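Local coordinates for GTPase-activating protein GYP1 (PDB 1FKM) that stimulates GTP hydrolysis by the Ypt/Rab GTPases Ypt1 and Ypt7 through its TBC-type GAP domain, supplying an arginine finger and a glutamine finger in trans, at residues A[33-36]-A[37-40]; A[239-242]-A[243-246]; A[247-250]-A[251-255]; A[364-367]-A[368-372]. One frame throughout, in Å; residues are numbered along the deposited sequence. Where two conformers were deposited one is given.

Contact 1 of 4, residues A[33-36]-A[37-40]; sequences GIPK and IHRP
Pro-35 and Lys-36 supply the carbonyl oxygens, and His-38 and Arg-39 the N-H groups, of the turn leading into helix 39-46. His-38 N donates to Pro-35 O at 2.9 Å, approaching from above the carbonyl plane (46° out of it). Arg-39 N divides itself between two weak bonds, each 3.3 Å long, one to Pro-35 O and one to Lys-36 O.

A second contact is probably electrostatic, and not a hydrogen bond. Ile-34 O lies over the centre of one face of the Arg-39 guanidinium, 3.4 Å from CZ, an approach that probably suits the positive charge. The Arg-39 chain runs extended from CG to NE (chi3 176°), carrying the guanidinium back along the loop to this carbonyl. Its NE forms a salt bridge with Asp-255, which also accepts Ile-34 N.

Apolar packing adds to this. Ile-34 CG2 touches Arg-39 CG at 3.8 Å and His-38 CB at 3.9 Å. The His-38 ring meets Pro-35 CB at its edge, 4.0 Å from ND1, while Ile-37 CG2 lies over one face near the rim. Buried ND1 has no hydrogen-bond partner, whereas NE2 is held by Asp-12 of helix 4-15.

Pro-35 packs on Ile-8 and Phe-11 of that same N-terminal helix. The whole illustrates a loop-to-helix turn in the all-helical Rab-GAP TBC fold, where an arginine near the start of helix 39-46 pairs with an aspartate of helix 247-261.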
ATOM      1  N   GLY A  33      -6.929   6.643  11.990  1.00 22.64           N
ATOM      2  CA  GLY A  33      -6.567   5.287  12.359  1.00 21.75           C
ATOM      3  C   GLY A  33      -7.753   4.354  12.504  1.00 21.93           C
ATOM      4  O   GLY A  33      -8.799   4.727  13.041  1.00 23.34           O
ATOM      5  N   ILE A  34      -7.582   3.126  12.033  1.00 19.83           N
ATOM      6  CA  ILE A  34      -8.638   2.129  12.090  1.00 18.90           C
ATOM      7  C   ILE A  34      -8.251   0.980  13.016  1.00 20.57           C
ATOM      8  O   ILE A  34      -7.165   0.410  12.876  1.00 20.35           O
ATOM      9  CB  ILE A  34      -8.909   1.547  10.680  1.00 20.87           C
ATOM     10  CG1 ILE A  34      -9.288   2.679   9.718  1.00 18.51           C
ATOM     11  CG2 ILE A  34     -10.021   0.502  10.747  1.00 18.37           C
ATOM     12  CD1 ILE A  34      -9.181   2.296   8.235  1.00 18.58           C
ATOM     13  N   PRO A  35      -9.125   0.636  13.982  1.00 20.46           N
ATOM     14  CA  PRO A  35      -8.854  -0.462  14.915  1.00 22.09           C
ATOM     15  C   PRO A  35      -8.512  -1.692  14.074  1.00 22.73           C
ATOM     16  O   PRO A  35      -9.183  -1.962  13.078  1.00 20.17           O
ATOM     17  CB  PRO A  35     -10.185  -0.622  15.644  1.00 21.70           C
ATOM     18  CG  PRO A  35     -10.715   0.790  15.676  1.00 22.44           C
ATOM     19  CD  PRO A  35     -10.425   1.271  14.277  1.00 21.55           C
ATOM     20  N   LYS A  36      -7.486  -2.438  14.470  1.00 22.32           N
ATOM     21  CA  LYS A  36      -7.078  -3.603  13.691  1.00 25.59           C
ATOM     22  C   LYS A  36      -8.201  -4.581  13.352  1.00 24.32           C
ATOM     23  O   LYS A  36      -8.247  -5.108  12.241  1.00 23.77           O
ATOM     24  CB  LYS A  36      -5.929  -4.344  14.388  1.00 34.08           C
ATOM     25  CG  LYS A  36      -6.237  -4.866  15.780  1.00 40.96           C
ATOM     26  CD  LYS A  36      -5.057  -5.665  16.320  1.00 47.96           C
ATOM     27  CE  LYS A  36      -5.319  -6.204  17.721  1.00 50.68           C
ATOM     28  NZ  LYS A  36      -5.452  -5.109  18.721  1.00 57.46           N
ATOM     29  N   ILE A  37      -9.115  -4.824  14.281  1.00 23.96           N
ATOM     30  CA  ILE A  37     -10.195  -5.763  13.999  1.00 23.83           C
ATOM     31  C   ILE A  37     -11.108  -5.295  12.850  1.00 24.33           C
ATOM     32  O   ILE A  37     -11.733  -6.112  12.172  1.00 22.41           O
ATOM     33  CB  ILE A  37     -11.046  -6.032  15.262  1.00 32.16           C
ATOM     34  CG1 ILE A  37     -12.020  -7.180  14.990  1.00 34.71           C
ATOM     35  CG2 ILE A  37     -11.804  -4.773  15.674  1.00 32.40           C
ATOM     36  CD1 ILE A  37     -12.816  -7.606  16.202  1.00 41.04           C
ATOM     37  N   HIS A  38     -11.159  -3.987  12.613  1.00 20.66           N
ATOM     38  CA  HIS A  38     -12.011  -3.443  11.554  1.00 21.19           C
ATOM     39  C   HIS A  38     -11.331  -3.182  10.217  1.00 19.55           C
ATOM     40  O   HIS A  38     -12.009  -2.948   9.217  1.00 18.68           O
ATOM     41  CB  HIS A  38     -12.659  -2.134  12.017  1.00 25.03           C
ATOM     42  CG  HIS A  38     -13.778  -2.330  12.989  1.00 25.92           C
ATOM     43  ND1 HIS A  38     -13.776  -1.772  14.249  1.00 27.89           N
ATOM     44  CD2 HIS A  38     -14.931  -3.030  12.888  1.00 25.42           C
ATOM     45  CE1 HIS A  38     -14.880  -2.122  14.884  1.00 25.49           C
ATOM     46  NE2 HIS A  38     -15.598  -2.884  14.080  1.00 28.85           N
ATOM     47  N   ARG A  39     -10.005  -3.221  10.179  1.00 20.44           N
ATOM     48  CA  ARG A  39      -9.318  -2.933   8.924  1.00 20.03           C
ATOM     49  C   ARG A  39      -9.765  -3.689   7.678  1.00 19.60           C
ATOM     50  O   ARG A  39      -9.966  -3.077   6.630  1.00 21.99           O
ATOM     51  CB  ARG A  39      -7.801  -3.076   9.086  1.00 23.29           C
ATOM     52  CG  ARG A  39      -7.168  -1.897   9.798  1.00 24.11           C
ATOM     53  CD  ARG A  39      -5.674  -1.793   9.505  1.00 23.87           C
ATOM     54  NE  ARG A  39      -5.099  -0.604  10.123  1.00 22.16           N
ATOM     55  CZ  ARG A  39      -4.404  -0.601  11.256  1.00 24.05           C
ATOM     56  NH1 ARG A  39      -4.186  -1.734  11.914  1.00 25.18           N
ATOM     57  NH2 ARG A  39      -3.930   0.540  11.734  1.00 24.55           N
ATOM     58  N   PRO A  40      -9.912  -5.020   7.756  1.00 18.96           N
ATOM     59  CA  PRO A  40     -10.337  -5.748   6.557  1.00 20.90           C
ATOM     60  C   PRO A  40     -11.561  -5.125   5.889  1.00 22.44           C
ATOM     61  O   PRO A  40     -11.509  -4.726   4.724  1.00 22.05           O
ATOM     62  CB  PRO A  40     -10.615  -7.150   7.090  1.00 17.80           C
ATOM     63  CG  PRO A  40      -9.582  -7.283   8.177  1.00 17.27           C
ATOM     64  CD  PRO A  40      -9.698  -5.949   8.880  1.00 17.22           C
TER

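Contact 2 of 4, residues A[239-242]-A[243-246]; sequences CLLM and REFQ
The Phe-245 ring meets Leu-241 at its edge: Leu-241 CB lies in the ring plane, 3.9 Å from CE2. Leu-241 O comes to the ring obliquely, 3.3 Å from CD2, and the rings of Phe-335 and Trp-363 meet Phe-245 with planes inclined by about 50°. The other flat group, the Arg-243 guanidinium, has Cys-239 SG at its edge, 3.9 Å from NH1.

Both groups follow the Schellman motif that ends helix 230-238. Leu-240, with positive phi, is its C-prime residue; Leu-241 N bonds to Trp-236 O and Leu-240 N to Met-237 O. A type I' turn from Cys-239 to Met-242 overlaps it, and a short 3-10 turn follows, in which Glu-244 N donates to Leu-241 O at 2.9 Å (155° at the hydrogen).

The Leu-241 and Phe-245 side chains run alongside one another in the same direction, while Glu-244 lies roughly perpendicular to Leu-241, CD2 of the leucine 3.6 Å from CG of the glutamate. The Glu-244 carboxylate pairs with Arg-235. Replacing Phe-245 by alanine would probably leave Leu-241 CB and the rings of Phe-335 and Trp-363 without their shared aromatic partner and open a gap among them.

Arg-243 stands near the catalytic fingers, its side chain about 6 Å from that of Gln-131, and makes a long, weak ion pair with Asp-135. Bends at chi2 and chi3 bring its guanidinium back to Cys-239 SG. With CG anti to the carbonyl carbon (chi1 -54°), Arg-243 CG lies 3.9 Å from both SG and CB of Cys-239.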
ATOM      1  N   CYS A 239       7.348   2.461  -4.376  1.00 24.53           N
ATOM      2  CA  CYS A 239       6.757   1.567  -3.378  1.00 26.01           C
ATOM      3  C   CYS A 239       5.937   2.314  -2.323  1.00 24.71           C
ATOM      4  O   CYS A 239       5.652   1.773  -1.259  1.00 22.72           O
ATOM      5  CB  CYS A 239       7.867   0.766  -2.685  1.00 31.88           C
ATOM      6  SG  CYS A 239       9.066   0.017  -3.817  1.00 42.38           S
ATOM      7  N   LEU A 240       5.552   3.550  -2.629  1.00 25.23           N
ATOM      8  CA  LEU A 240       4.780   4.371  -1.703  1.00 25.90           C
ATOM      9  C   LEU A 240       5.368   4.385  -0.283  1.00 25.69           C
ATOM     10  O   LEU A 240       4.654   4.164   0.701  1.00 26.52           O
ATOM     11  CB  LEU A 240       3.318   3.904  -1.660  1.00 29.67           C
ATOM     12  CG  LEU A 240       2.489   4.055  -2.940  1.00 29.55           C
ATOM     13  CD1 LEU A 240       1.071   3.567  -2.687  1.00 29.66           C
ATOM     14  CD2 LEU A 240       2.469   5.513  -3.384  1.00 29.11           C
ATOM     15  N   LEU A 241       6.671   4.644  -0.192  1.00 21.66           N
ATOM     16  CA  LEU A 241       7.384   4.721   1.089  1.00 21.85           C
ATOM     17  C   LEU A 241       7.459   3.440   1.914  1.00 22.01           C
ATOM     18  O   LEU A 241       8.023   3.434   3.010  1.00 20.22           O
ATOM     19  CB  LEU A 241       6.790   5.840   1.957  1.00 23.42           C
ATOM     20  CG  LEU A 241       7.178   7.278   1.600  1.00 25.92           C
ATOM     21  CD1 LEU A 241       6.406   8.266   2.468  1.00 24.62           C
ATOM     22  CD2 LEU A 241       8.673   7.456   1.802  1.00 22.47           C
HETATM   23  N   MSE A 242       6.918   2.346   1.390  1.00 25.94           N
HETATM   24  CA  MSE A 242       6.943   1.088   2.129  1.00 29.10           C
HETATM   25  C   MSE A 242       8.326   0.604   2.533  1.00 30.79           C
HETATM   26  O   MSE A 242       8.494   0.005   3.594  1.00 33.26           O
HETATM   27  CB  MSE A 242       6.274  -0.013   1.322  1.00 28.25           C
HETATM   28  CG  MSE A 242       4.779   0.054   1.283  1.00 30.90           C
HETATM   29 SE   MSE A 242       4.172  -1.534   0.389  1.00 32.55          SE
HETATM   30  CE  MSE A 242       4.867  -2.842   1.638  1.00 28.00           C
ATOM     31  N   ARG A 243       9.316   0.854   1.689  1.00 28.12           N
ATOM     32  CA  ARG A 243      10.669   0.405   1.970  1.00 31.61           C
ATOM     33  C   ARG A 243      11.394   1.307   2.963  1.00 30.78           C
ATOM     34  O   ARG A 243      12.562   1.076   3.272  1.00 31.27           O
ATOM     35  CB  ARG A 243      11.462   0.322   0.665  1.00 40.04           C
ATOM     36  CG  ARG A 243      10.781  -0.528  -0.398  1.00 46.26           C
ATOM     37  CD  ARG A 243      10.870  -2.006  -0.072  1.00 50.01           C
ATOM     38  NE  ARG A 243      12.199  -2.532  -0.371  1.00 56.09           N
ATOM     39  CZ  ARG A 243      12.700  -2.632  -1.597  1.00 58.97           C
ATOM     40  NH1 ARG A 243      11.981  -2.246  -2.643  1.00 61.00           N
ATOM     41  NH2 ARG A 243      13.923  -3.111  -1.782  1.00 61.30           N
ATOM     42  N   GLU A 244      10.695   2.318   3.470  1.00 28.79           N
ATOM     43  CA  GLU A 244      11.289   3.259   4.416  1.00 28.25           C
ATOM     44  C   GLU A 244      10.714   3.134   5.825  1.00 26.68           C
ATOM     45  O   GLU A 244      11.136   3.854   6.731  1.00 26.22           O
ATOM     46  CB  GLU A 244      11.070   4.701   3.945  1.00 33.87           C
ATOM     47  CG  GLU A 244      11.154   4.913   2.441  1.00 38.39           C
ATOM     48  CD  GLU A 244      12.420   4.352   1.848  1.00 39.09           C
ATOM     49  OE1 GLU A 244      13.501   4.611   2.412  1.00 42.91           O
ATOM     50  OE2 GLU A 244      12.335   3.659   0.813  1.00 41.56           O
ATOM     51  N   PHE A 245       9.745   2.240   6.003  1.00 23.30           N
ATOM     52  CA  PHE A 245       9.102   2.055   7.303  1.00 22.67           C
ATOM     53  C   PHE A 245       8.857   0.587   7.620  1.00 23.57           C
ATOM     54  O   PHE A 245       8.935  -0.268   6.739  1.00 23.45           O
ATOM     55  CB  PHE A 245       7.734   2.756   7.337  1.00 23.99           C
ATOM     56  CG  PHE A 245       7.791   4.241   7.146  1.00 22.16           C
ATOM     57  CD1 PHE A 245       8.191   5.071   8.188  1.00 23.25           C
ATOM     58  CD2 PHE A 245       7.410   4.814   5.941  1.00 24.13           C
ATOM     59  CE1 PHE A 245       8.209   6.461   8.035  1.00 23.47           C
ATOM     60  CE2 PHE A 245       7.422   6.197   5.775  1.00 25.20           C
ATOM     61  CZ  PHE A 245       7.823   7.024   6.827  1.00 24.68           C
ATOM     62  N   GLN A 246       8.552   0.312   8.888  1.00 23.47           N
ATOM     63  CA  GLN A 246       8.231  -1.040   9.330  1.00 25.39           C
ATOM     64  C   GLN A 246       6.803  -1.290   8.833  1.00 23.53           C
ATOM     65  O   GLN A 246       6.032  -0.345   8.689  1.00 20.86           O
ATOM     66  CB  GLN A 246       8.255  -1.123  10.859  1.00 30.83           C
ATOM     67  CG  GLN A 246       9.622  -0.874  11.480  1.00 35.49           C
ATOM     68  CD  GLN A 246      10.657  -1.861  10.992  1.00 37.75           C
ATOM     69  OE1 GLN A 246      10.474  -3.074  11.102  1.00 39.19           O
ATOM     70  NE2 GLN A 246      11.753  -1.349  10.444  1.00 38.62           N
TER

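Contact 3 of 4, residues A[247-250]-A[251-255]; sequences MGTV and IRMWD
Val-250 and Trp-254, one helical turn apart, run alongside each other in the same direction. Val-250 CG1 stands 4.2 Å from the centroid of the indole five-membered ring, 29° off its normal, an off-centre CH-pi contact. CG1 is placed there by lying anti to the backbone N (chi1 171°). Trp-254 CD1 also approaches Val-250 O, at 3.2 Å. With an alanine in place of Trp-254, Val-250 CG1 would probably lose its CH-pi partner and Phe-140 the ring it meets edge-to-face.

Met-247 and Ile-251, by contrast, are set at a slant to each other, and selenium SE of Met-247, here selenomethionine, touches Ile-251 CD1 at 4.1 Å. Met-253 CG rests against Thr-249 O, 3.1 Å away.

Beneath these pairs runs regular alpha-helical bonding, from Ile-251 N to Met-247 O (2.9 Å) through Trp-254 N to Val-250 O (2.9 Å).

Helix 247-261 packs against several others: Met-247, Ile-251 and Trp-254 face helix 133-145, Ile-251 also reaches Trp-43 of helix 39-46, and Thr-249 and Met-253 turn to helix 365-382.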
HETATM    1  N   MSE A 247       6.448  -2.546   8.581  1.00 24.72           N
HETATM    2  CA  MSE A 247       5.101  -2.858   8.094  1.00 24.86           C
HETATM    3  C   MSE A 247       3.971  -2.331   8.972  1.00 23.55           C
HETATM    4  O   MSE A 247       2.934  -1.918   8.464  1.00 23.38           O
HETATM    5  CB  MSE A 247       4.932  -4.369   7.905  1.00 27.48           C
HETATM    6  CG  MSE A 247       4.941  -4.786   6.449  1.00 36.31           C
HETATM    7 SE   MSE A 247       3.366  -4.199   5.462  1.00 31.49          SE
HETATM    8  CE  MSE A 247       2.958  -5.878   4.589  1.00 35.78           C
ATOM      9  N   GLY A 248       4.153  -2.362  10.287  1.00 23.52           N
ATOM     10  CA  GLY A 248       3.116  -1.855  11.170  1.00 23.13           C
ATOM     11  C   GLY A 248       2.858  -0.385  10.893  1.00 23.96           C
ATOM     12  O   GLY A 248       1.716   0.089  10.921  1.00 24.08           O
ATOM     13  N   THR A 249       3.927   0.351  10.615  1.00 20.38           N
ATOM     14  CA  THR A 249       3.797   1.772  10.322  1.00 19.35           C
ATOM     15  C   THR A 249       3.132   1.960   8.966  1.00 17.84           C
ATOM     16  O   THR A 249       2.309   2.858   8.788  1.00 19.32           O
ATOM     17  CB  THR A 249       5.167   2.460  10.298  1.00 27.49           C
ATOM     18  OG1 THR A 249       5.800   2.288  11.569  1.00 28.56           O
ATOM     19  CG2 THR A 249       5.017   3.946   9.994  1.00 26.27           C
ATOM     20  N   VAL A 250       3.495   1.114   8.009  1.00 18.44           N
ATOM     21  CA  VAL A 250       2.916   1.195   6.668  1.00 18.91           C
ATOM     22  C   VAL A 250       1.402   0.959   6.740  1.00 17.87           C
ATOM     23  O   VAL A 250       0.622   1.704   6.149  1.00 18.60           O
ATOM     24  CB  VAL A 250       3.558   0.149   5.722  1.00 23.55           C
ATOM     25  CG1 VAL A 250       2.791   0.085   4.405  1.00 23.42           C
ATOM     26  CG2 VAL A 250       5.021   0.519   5.455  1.00 25.67           C
ATOM     27  N   ILE A 251       0.992  -0.073   7.476  1.00 19.71           N
ATOM     28  CA  ILE A 251      -0.427  -0.388   7.625  1.00 19.49           C
ATOM     29  C   ILE A 251      -1.200   0.805   8.183  1.00 18.89           C
ATOM     30  O   ILE A 251      -2.254   1.175   7.662  1.00 17.08           O
ATOM     31  CB  ILE A 251      -0.635  -1.615   8.555  1.00 27.25           C
ATOM     32  CG1 ILE A 251       0.053  -2.847   7.957  1.00 28.77           C
ATOM     33  CG2 ILE A 251      -2.121  -1.885   8.750  1.00 27.96           C
ATOM     34  CD1 ILE A 251      -0.405  -3.183   6.563  1.00 29.00           C
ATOM     35  N   ARG A 252      -0.671   1.411   9.239  1.00 17.03           N
ATOM     36  CA  ARG A 252      -1.320   2.566   9.849  1.00 16.89           C
ATOM     37  C   ARG A 252      -1.404   3.728   8.866  1.00 17.73           C
ATOM     38  O   ARG A 252      -2.422   4.414   8.792  1.00 17.86           O
ATOM     39  CB  ARG A 252      -0.567   2.995  11.110  1.00 19.31           C
ATOM     40  CG  ARG A 252      -1.043   4.318  11.694  1.00 20.32           C
ATOM     41  CD  ARG A 252      -2.508   4.291  12.121  1.00 20.20           C
ATOM     42  NE  ARG A 252      -2.907   5.612  12.603  1.00 21.68           N
ATOM     43  CZ  ARG A 252      -3.218   6.633  11.813  1.00 23.11           C
ATOM     44  NH1 ARG A 252      -3.195   6.487  10.493  1.00 23.81           N
ATOM     45  NH2 ARG A 252      -3.508   7.814  12.341  1.00 25.28           N
HETATM   46  N   MSE A 253      -0.336   3.951   8.114  1.00 18.97           N
HETATM   47  CA  MSE A 253      -0.318   5.022   7.117  1.00 21.80           C
HETATM   48  C   MSE A 253      -1.422   4.820   6.090  1.00 19.67           C
HETATM   49  O   MSE A 253      -2.083   5.778   5.667  1.00 17.65           O
HETATM   50  CB  MSE A 253       1.010   5.039   6.362  1.00 24.79           C
HETATM   51  CG  MSE A 253       2.209   5.456   7.166  1.00 35.46           C
HETATM   52 SE   MSE A 253       3.790   5.360   6.060  1.00 45.03          SE
HETATM   53  CE  MSE A 253       3.269   6.638   4.705  1.00 32.60           C
ATOM     54  N   TRP A 254      -1.605   3.574   5.667  1.00 18.69           N
ATOM     55  CA  TRP A 254      -2.635   3.280   4.673  1.00 18.82           C
ATOM     56  C   TRP A 254      -4.059   3.581   5.137  1.00 17.54           C
ATOM     57  O   TRP A 254      -4.925   3.850   4.306  1.00 18.81           O
ATOM     58  CB  TRP A 254      -2.493   1.835   4.177  1.00 20.62           C
ATOM     59  CG  TRP A 254      -1.380   1.710   3.160  1.00 25.34           C
ATOM     60  CD1 TRP A 254      -0.201   2.406   3.150  1.00 28.62           C
ATOM     61  CD2 TRP A 254      -1.335   0.839   2.021  1.00 27.56           C
ATOM     62  NE1 TRP A 254       0.571   2.025   2.079  1.00 28.83           N
ATOM     63  CE2 TRP A 254      -0.100   1.063   1.370  1.00 28.72           C
ATOM     64  CE3 TRP A 254      -2.218  -0.111   1.488  1.00 28.02           C
ATOM     65  CZ2 TRP A 254       0.276   0.372   0.209  1.00 30.92           C
ATOM     66  CZ3 TRP A 254      -1.843  -0.799   0.331  1.00 30.35           C
ATOM     67  CH2 TRP A 254      -0.607  -0.550  -0.291  1.00 29.26           C
ATOM     68  N   ASP A 255      -4.313   3.551   6.445  1.00 18.78           N
ATOM     69  CA  ASP A 255      -5.653   3.887   6.942  1.00 18.57           C
ATOM     70  C   ASP A 255      -5.938   5.311   6.463  1.00 17.96           C
ATOM     71  O   ASP A 255      -7.036   5.629   5.992  1.00 17.88           O
ATOM     72  CB  ASP A 255      -5.730   3.924   8.478  1.00 18.74           C
ATOM     73  CG  ASP A 255      -5.528   2.575   9.137  1.00 20.09           C
ATOM     74  OD1 ASP A 255      -5.684   1.524   8.482  1.00 19.20           O
ATOM     75  OD2 ASP A 255      -5.225   2.580  10.353  1.00 19.30           O
TER

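Contact 4 of 4, residues A[364-367]-A[368-372]; sequences TETD and IEMLL
Glu-365 and Glu-369 cross at a slant in the first turns of helix 365-382, with Glu-365 OE2 lying 3.6 Å from Glu-369 CB. The contact is with the carbon chain, not with the second carboxylate: Glu-365 OE2 and Glu-369 OE1 are 6.1 Å apart, and the two carboxylate planes differ by 33°. A bend at chi2 of Glu-365 (61°) turns its carboxylate along the helix toward Glu-369. Nearby, Met-370 CB rests 3.4 Å from Thr-366 O.

The backbone holds these groups in step. Ile-368 N donates to Thr-364 O at 3.1 Å, Glu-369 N to Glu-365 O at 2.9 Å, and Met-370 N and Leu-371 N continue the series to Thr-366 O and Asp-367 O.

One step further out is the cap. Thr-364 occupies the N-cap position, and its N-H is taken by Asp-367 OD2 at 2.8 Å on the anti side, tilted 32° out of the carboxylate plane, half of a capping box. Thr-364 OG1 adds a weak bond to the same oxygen, and the two together probably limit the rotation of the aspartate.

Beyond the helix itself, Glu-365 OE1 forms a salt bridge with Arg-252 NE, which would probably neutralise part of the charge of Glu-365 and ease its repulsion from Glu-369. Ile-368 packs on Thr-249 and Met-253 of helix 247-261, while Leu-371 packs on Val-331, Ala-334 and Phe-335 of helix 324-338, placing the final helix against both.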
ATOM      1  N   THR A 364       6.471   5.558  16.316  1.00 30.55           N
ATOM      2  CA  THR A 364       5.221   5.164  16.954  1.00 32.53           C
ATOM      3  C   THR A 364       4.035   5.806  16.248  1.00 32.72           C
ATOM      4  O   THR A 364       4.194   6.514  15.251  1.00 30.07           O
ATOM      5  CB  THR A 364       5.180   5.603  18.428  1.00 37.30           C
ATOM      6  OG1 THR A 364       5.310   7.028  18.500  1.00 36.77           O
ATOM      7  CG2 THR A 364       6.301   4.950  19.215  1.00 38.81           C
ATOM      8  N   GLU A 365       2.847   5.550  16.786  1.00 33.39           N
ATOM      9  CA  GLU A 365       1.611   6.103  16.255  1.00 34.51           C
ATOM     10  C   GLU A 365       1.708   7.623  16.228  1.00 34.50           C
ATOM     11  O   GLU A 365       1.238   8.273  15.290  1.00 33.66           O
ATOM     12  CB  GLU A 365       0.437   5.671  17.139  1.00 45.02           C
ATOM     13  CG  GLU A 365      -0.865   6.427  16.912  1.00 49.26           C
ATOM     14  CD  GLU A 365      -1.398   6.279  15.503  1.00 52.14           C
ATOM     15  OE1 GLU A 365      -1.444   5.136  15.002  1.00 54.01           O
ATOM     16  OE2 GLU A 365      -1.780   7.304  14.899  1.00 54.88           O
ATOM     17  N   THR A 366       2.330   8.186  17.260  1.00 31.63           N
ATOM     18  CA  THR A 366       2.483   9.633  17.364  1.00 32.00           C
ATOM     19  C   THR A 366       3.329  10.206  16.231  1.00 30.58           C
ATOM     20  O   THR A 366       2.996  11.242  15.652  1.00 30.27           O
ATOM     21  CB  THR A 366       3.133  10.022  18.705  1.00 42.14           C
ATOM     22  OG1 THR A 366       2.408   9.414  19.781  1.00 45.68           O
ATOM     23  CG2 THR A 366       3.116  11.530  18.884  1.00 40.50           C
ATOM     24  N   ASP A 367       4.428   9.526  15.926  1.00 29.22           N
ATOM     25  CA  ASP A 367       5.336   9.956  14.868  1.00 27.87           C
ATOM     26  C   ASP A 367       4.671   9.935  13.489  1.00 26.76           C
ATOM     27  O   ASP A 367       4.811  10.879  12.708  1.00 25.57           O
ATOM     28  CB  ASP A 367       6.568   9.044  14.844  1.00 34.29           C
ATOM     29  CG  ASP A 367       7.321   9.038  16.168  1.00 36.00           C
ATOM     30  OD1 ASP A 367       7.443  10.110  16.797  1.00 37.80           O
ATOM     31  OD2 ASP A 367       7.800   7.958  16.574  1.00 36.68           O
ATOM     32  N   ILE A 368       3.945   8.857  13.210  0.50 24.46           N
ATOM     33  CA  ILE A 368       3.261   8.681  11.931  0.50 24.67           C
ATOM     34  C   ILE A 368       2.116   9.676  11.778  0.50 23.47           C
ATOM     35  O   ILE A 368       1.929  10.274  10.717  0.50 21.73           O
ATOM     36  CB  ILE A 368       2.667   7.263  11.819  0.50 39.68           C
ATOM     37  CG1 ILE A 368       3.710   6.228  12.231  0.50 40.56           C
ATOM     38  CG2 ILE A 368       2.200   7.003  10.398  0.50 39.74           C
ATOM     39  CD1 ILE A 368       3.135   4.855  12.462  0.50 41.70           C
ATOM     40  N   GLU A 369       1.356   9.845  12.852  1.00 22.51           N
ATOM     41  CA  GLU A 369       0.199  10.742  12.857  1.00 25.00           C
ATOM     42  C   GLU A 369       0.662  12.182  12.626  1.00 24.54           C
ATOM     43  O   GLU A 369      -0.013  12.965  11.950  1.00 24.28           O
ATOM     44  CB  GLU A 369      -0.537  10.615  14.196  1.00 36.20           C
ATOM     45  CG  GLU A 369      -1.917  11.254  14.258  1.00 40.37           C
ATOM     46  CD  GLU A 369      -1.868  12.769  14.290  1.00 45.13           C
ATOM     47  OE1 GLU A 369      -0.962  13.321  14.949  1.00 46.49           O
ATOM     48  OE2 GLU A 369      -2.744  13.410  13.671  1.00 46.89           O
HETATM   49  N   MSE A 370       1.826  12.525  13.172  1.00 26.25           N
HETATM   50  CA  MSE A 370       2.374  13.873  13.017  1.00 28.46           C
HETATM   51  C   MSE A 370       2.757  14.146  11.562  1.00 26.10           C
HETATM   52  O   MSE A 370       2.481  15.223  11.026  1.00 24.94           O
HETATM   53  CB  MSE A 370       3.607  14.049  13.910  1.00 38.62           C
HETATM   54  CG  MSE A 370       4.166  15.465  13.935  1.00 50.50           C
HETATM   55 SE   MSE A 370       5.654  15.662  15.171  1.00 69.80          SE
HETATM   56  CE  MSE A 370       4.787  14.967  16.758  1.00 59.69           C
ATOM     57  N   LEU A 371       3.399  13.167  10.931  1.00 21.71           N
ATOM     58  CA  LEU A 371       3.819  13.295   9.536  1.00 19.88           C
ATOM     59  C   LEU A 371       2.613  13.480   8.611  1.00 18.57           C
ATOM     60  O   LEU A 371       2.584  14.382   7.771  1.00 18.05           O
ATOM     61  CB  LEU A 371       4.603  12.047   9.110  1.00 22.09           C
ATOM     62  CG  LEU A 371       5.008  11.928   7.635  1.00 22.18           C
ATOM     63  CD1 LEU A 371       5.955  13.055   7.262  1.00 25.55           C
ATOM     64  CD2 LEU A 371       5.680  10.587   7.398  1.00 22.77           C
ATOM     65  N   LEU A 372       1.616  12.624   8.778  1.00 19.05           N
ATOM     66  CA  LEU A 372       0.419  12.683   7.954  1.00 19.63           C
ATOM     67  C   LEU A 372      -0.329  14.002   8.133  1.00 20.89           C
ATOM     68  O   LEU A 372      -0.760  14.611   7.159  1.00 20.83           O
ATOM     69  CB  LEU A 372      -0.500  11.504   8.294  1.00 22.11           C
ATOM     70  CG  LEU A 372       0.067  10.122   7.942  1.00 23.60           C
ATOM     71  CD1 LEU A 372      -0.777   9.029   8.602  1.00 23.70           C
ATOM     72  CD2 LEU A 372       0.100   9.950   6.417  1.00 22.06           C
TER

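From the N terminus, contact 1 forms the turn into helix 39-46, contact 2 the short link after helix 230-238, contact 3 the start of helix 247-261, and contact 4 the start of helix 365-382. Each is a local contact within continuous chain; they follow in series, neither nesting nor crossing, and contact 3 begins where contact 2 ends. Contact 3 touches all the others: Asp-255 reaches back to contact 1, Val-250 meets Met-242 and Met-253 meets Phe-245 of contact 2, and Arg-252 reaches contact 4. Phe-245 also reaches Leu-371 of contact 4. Helix 247-261 thus joins helix 39-46 to helix 365-382, whose contacts 1 and 4 do not touch each other.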